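Local coordinates for clavulanic acid biosynthesis oligopeptide binding protein 2 (Streptomyces clavuligerus, PDB 2WOL) that probably binds oligopeptides as an extracellular solute-binding protein associated with the biosynthesis of the beta-lactamase inhibitor clavulanic acid, at residues T166-E169 against H170-V173; Q125-F128 against A129-V132. All coordinates share one frame; numbering follows the deposited sequence. Where two conformers were deposited one is given.

Contact 1 (T166-E169 against H170-V173)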
loop_
_atom_site.group_PDB
_atom_site.type_symbol
_atom_site.label_atom_id
_atom_site.label_comp_id
_atom_site.label_asym_id
_atom_site.label_seq_id
_atom_site.Cartn_x
_atom_site.Cartn_y
_atom_site.Cartn_z
ATOM N N THR A 166 0.024 28.910 8.718
ATOM C CA THR A 166 0.782 28.664 9.938
ATOM C C THR A 166 0.688 29.887 10.860
ATOM O O THR A 166 1.646 30.662 10.960
ATOM C CB THR A 166 2.260 28.311 9.644
ATOM O OG1 THR A 166 2.843 29.323 8.808
ATOM C CG2 THR A 166 2.365 26.959 8.936
ATOM N N PRO A 167 -0.471 30.065 11.538
ATOM C CA PRO A 167 -0.681 31.263 12.371
ATOM C C PRO A 167 0.366 31.451 13.475
ATOM O O PRO A 167 0.638 32.584 13.866
ATOM C CB PRO A 167 -2.081 31.056 12.965
ATOM C CG PRO A 167 -2.392 29.615 12.773
ATOM C CD PRO A 167 -1.642 29.169 11.559
ATOM N N ASP A 168 0.934 30.357 13.974
ATOM C CA ASP A 168 2.147 30.422 14.792
ATOM C C ASP A 168 3.040 29.198 14.558
ATOM O O ASP A 168 2.704 28.324 13.749
ATOM C CB ASP A 168 1.829 30.651 16.285
ATOM C CG ASP A 168 1.035 29.513 16.916
ATOM O OD1 ASP A 168 1.254 28.339 16.557
ATOM O OD2 ASP A 168 0.202 29.796 17.806
ATOM N N GLU A 169 4.164 29.132 15.270
ATOM C CA GLU A 169 5.156 28.069 15.065
ATOM C C GLU A 169 4.664 26.674 15.467
ATOM O O GLU A 169 5.318 25.674 15.162
ATOM C CB GLU A 169 6.462 28.397 15.801
ATOM C CG GLU A 169 7.260 29.553 15.195
ATOM C CD GLU A 169 6.826 30.927 15.695
ATOM O OE1 GLU A 169 5.883 31.016 16.515
ATOM O OE2 GLU A 169 7.439 31.926 15.264
ATOM N N HIS A 170 3.512 26.613 16.137
ATOM C CA HIS A 170 2.973 25.346 16.632
ATOM C C HIS A 170 1.543 25.067 16.161
ATOM O O HIS A 170 0.836 24.245 16.749
ATOM C CB HIS A 170 3.075 25.292 18.160
ATOM C CG HIS A 170 4.471 25.473 18.667
ATOM N ND1 HIS A 170 5.437 24.497 18.552
ATOM C CD2 HIS A 170 5.071 26.529 19.263
ATOM C CE1 HIS A 170 6.571 24.940 19.067
ATOM N NE2 HIS A 170 6.374 26.169 19.508
ATOM N N THR A 171 1.132 25.739 15.089
ATOM C CA THR A 171 -0.205 25.563 14.534
ATOM C C THR A 171 -0.145 25.504 13.016
ATOM O O THR A 171 0.561 26.288 12.380
ATOM C CB THR A 171 -1.159 26.700 14.971
ATOM O OG1 THR A 171 -1.028 26.915 16.382
ATOM C CG2 THR A 171 -2.610 26.360 14.650
ATOM N N ILE A 172 -0.884 24.562 12.440
ATOM C CA ILE A 172 -0.991 24.456 10.992
ATOM C C ILE A 172 -2.437 24.194 10.580
ATOM O O ILE A 172 -3.134 23.376 11.196
ATOM C CB ILE A 172 0.007 23.405 10.407
ATOM C CG1 ILE A 172 0.087 23.520 8.876
ATOM C CG2 ILE A 172 -0.324 21.975 10.880
ATOM C CD1 ILE A 172 1.332 22.888 8.275
ATOM N N VAL A 173 -2.888 24.922 9.559
ATOM C CA VAL A 173 -4.262 24.826 9.066
ATOM C C VAL A 173 -4.262 24.497 7.575
ATOM O O VAL A 173 -3.654 25.214 6.778
ATOM C CB VAL A 173 -5.049 26.148 9.296
ATOM C CG1 VAL A 173 -6.481 26.021 8.790
ATOM C CG2 VAL A 173 -5.041 26.534 10.774
#
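Thr171 and Asp168 face each other across a type I beta turn, and one carboxylate oxygen organises the corner. Traced outward, Thr171 begins with CB, which lies 3.3 Å from Asp168 OD1. Its OG1 then donates to Asp168 OD1 over 2.7 Å, coming from above the carboxylate plane. The other branch has a different task: the Thr171 and Pro167 side chains cross at about a right angle, with Thr171 CG2 3.8 Å from Pro167 CG. With chi1 of -47°, OG1 sits beside its own backbone N and CG2 anti to it, which parts the polar branch from the apolar one.

Asp168 OD1 has a second donor. His170 N donates to Asp168 OD1 at 2.9 Å, on the anti side and from the opposite face of the carboxylate plane to Thr171 OG1, so two bonds grip the oxygen and should limit rotation of the group. The torsion that allows this (chi1 63°) sets CG between the backbone N and the carbonyl carbon, folding the short side chain back over the turn. The backbone bond from Thr171 N to Asp168 O is weak by comparison, at 3.3 Å. Further along, Thr166 CG2 lies alongside Ile172 CG1 at 4.1 Å, and Thr166 CA makes a CH...O contact of 3.4 Å with Thr171 O.

Outside the turn, Ser117 OG bonds to Asp168 O and Asp118 OD1 to Thr166 OG1. An aspartate at the first turn position accepting the N-H two residues on is an Asx turn, here forming part of the connection in the beta-hairpin of strands 164-166 and 171-175.

Contact 2 (Q125-F128 against A129-V132); sequences QRVF and AQDV
Ala129 N donates to Arg126 O over 2.9 Å, a bond from residue i+3 back to residue i, and Ala129 is then the centre of an inverse gamma turn whose closing bond, Gln130 N to Phe128 O at 3.0 Å, is weak. Ala129 CB also lies close to the Arg126 carbonyl, 3.5 Å from Arg126 O.

Gln130 carries the side-chain part of the contact. Its CG leaves beside the backbone N, and a sharp bend at chi2 (-65°) turns the amide back toward Val127. There Gln130 NE2 donates to Val127 O at 2.8 Å. The bond is nearly straight, 170° at the hydrogen, and it is flat from both ends, lying in the carbonyl plane of Val127 and almost in the amide plane of Gln130. Gln130 CG lies 3.6 Å from Val127 O, so the bent chain stays close to the oxygen it bonds. A side-chain amide thus supplies a donor to the Val127 carbonyl. Beyond it, the backbone bond from Val132 N to Ala129 O closes the next turn of the loop.

Around this turn, Arg126 forms salt bridges with Asp47 and Asp200, while Gln125 OE1 accepts from Leu161 N. Val127 and Phe128 both rest on Ile141 of helix 140-144; Phe128 also touches Leu144 and meets the Tyr151 ring edge-to-face. Helix 117-127 therefore passes into its following loop while packed against helix 140-144.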
loop_
_atom_site.group_PDB
_atom_site.type_symbol
_atom_site.label_atom_id
_atom_site.label_comp_id
_atom_site.label_asym_id
_atom_site.label_seq_id
_atom_site.Cartn_x
_atom_site.Cartn_y
_atom_site.Cartn_z
ATOM N N GLN A 125 4.566 21.416 0.755
ATOM C CA GLN A 125 4.901 22.221 -0.417
ATOM C C GLN A 125 5.876 21.506 -1.349
ATOM O O GLN A 125 5.723 21.577 -2.571
ATOM C CB GLN A 125 5.452 23.581 0.009
ATOM C CG GLN A 125 4.369 24.507 0.523
ATOM C CD GLN A 125 4.880 25.827 1.074
ATOM O OE1 GLN A 125 4.084 26.713 1.367
ATOM N NE2 GLN A 125 6.194 25.951 1.250
ATOM N N ARG A 126 6.864 20.816 -0.774
ATOM C CA ARG A 126 7.853 20.047 -1.540
ATOM C C ARG A 126 7.222 19.057 -2.515
ATOM O O ARG A 126 7.729 18.854 -3.619
ATOM C CB ARG A 126 8.795 19.285 -0.603
ATOM C CG ARG A 126 9.774 20.152 0.144
ATOM C CD ARG A 126 10.592 19.318 1.107
ATOM N NE ARG A 126 11.824 18.814 0.503
ATOM C CZ ARG A 126 12.124 17.529 0.316
ATOM N NH1 ARG A 126 11.278 16.565 0.671
ATOM N NH2 ARG A 126 13.280 17.207 -0.241
ATOM N N VAL A 127 6.129 18.426 -2.091
ATOM C CA VAL A 127 5.415 17.458 -2.927
ATOM C C VAL A 127 5.028 18.060 -4.286
ATOM O O VAL A 127 5.003 17.359 -5.304
ATOM C CB VAL A 127 4.173 16.898 -2.188
ATOM C CG1 VAL A 127 3.343 15.989 -3.096
ATOM C CG2 VAL A 127 4.597 16.155 -0.922
ATOM N N PHE A 128 4.758 19.365 -4.299
ATOM C CA PHE A 128 4.360 20.065 -5.523
ATOM C C PHE A 128 5.491 20.203 -6.541
ATOM O O PHE A 128 5.229 20.419 -7.725
ATOM C CB PHE A 128 3.810 21.454 -5.188
ATOM C CG PHE A 128 2.420 21.438 -4.620
ATOM C CD1 PHE A 128 2.189 20.988 -3.322
ATOM C CD2 PHE A 128 1.338 21.887 -5.376
ATOM C CE1 PHE A 128 0.912 20.980 -2.793
ATOM C CE2 PHE A 128 0.049 21.881 -4.852
ATOM C CZ PHE A 128 -0.163 21.431 -3.557
ATOM N N ALA A 129 6.738 20.087 -6.083
ATOM C CA ALA A 129 7.894 20.217 -6.967
ATOM C C ALA A 129 8.216 18.875 -7.625
ATOM O O ALA A 129 9.271 18.288 -7.385
ATOM C CB ALA A 129 9.099 20.760 -6.201
ATOM N N GLN A 130 7.300 18.405 -8.468
ATOM C CA GLN A 130 7.433 17.094 -9.110
ATOM C C GLN A 130 8.560 17.019 -10.142
ATOM O O GLN A 130 8.997 15.927 -10.517
ATOM C CB GLN A 130 6.095 16.641 -9.706
ATOM C CG GLN A 130 5.096 16.168 -8.653
ATOM C CD GLN A 130 5.577 14.919 -7.931
ATOM O OE1 GLN A 130 5.779 13.869 -8.547
ATOM N NE2 GLN A 130 5.771 15.029 -6.625
ATOM N N ASP A 131 9.036 18.182 -10.580
ATOM C CA ASP A 131 10.204 18.266 -11.458
ATOM C C ASP A 131 11.523 17.987 -10.731
ATOM O O ASP A 131 12.510 17.584 -11.355
ATOM C CB ASP A 131 10.258 19.635 -12.155
ATOM C CG ASP A 131 10.252 20.808 -11.177
ATOM O OD1 ASP A 131 9.665 20.700 -10.082
ATOM O OD2 ASP A 131 10.827 21.865 -11.518
ATOM N N VAL A 132 11.540 18.200 -9.416
ATOM C CA VAL A 132 12.753 18.026 -8.617
ATOM C C VAL A 132 12.671 16.801 -7.696
ATOM O O VAL A 132 13.674 16.101 -7.502
ATOM C CB VAL A 132 13.070 19.310 -7.798
ATOM C CG1 VAL A 132 14.288 19.113 -6.897
ATOM C CG2 VAL A 132 13.310 20.487 -8.735
#

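How the contacts relate
Contact 1 is a surface turn and contact 2 a buried one, yet both bear on the same element, helix 117-127. Ser117 and Asp118, at its start, bond to the 166-173 hairpin, whereas 125-132 forms its far end and the loop that follows. Their centres stand 22 Å apart, with nearest atoms about 8 Å apart, so the helix relates them without direct touch. The chemistry differs accordingly. At the outer corner a carboxylate collects a backbone N-H and a hydroxyl; at the inner one a neutral amide donates to a carbonyl, while Val127 and Phe128 pack on apolar and aromatic side chains and Arg126 pairs with aspartates. Each also includes a weak backbone bond.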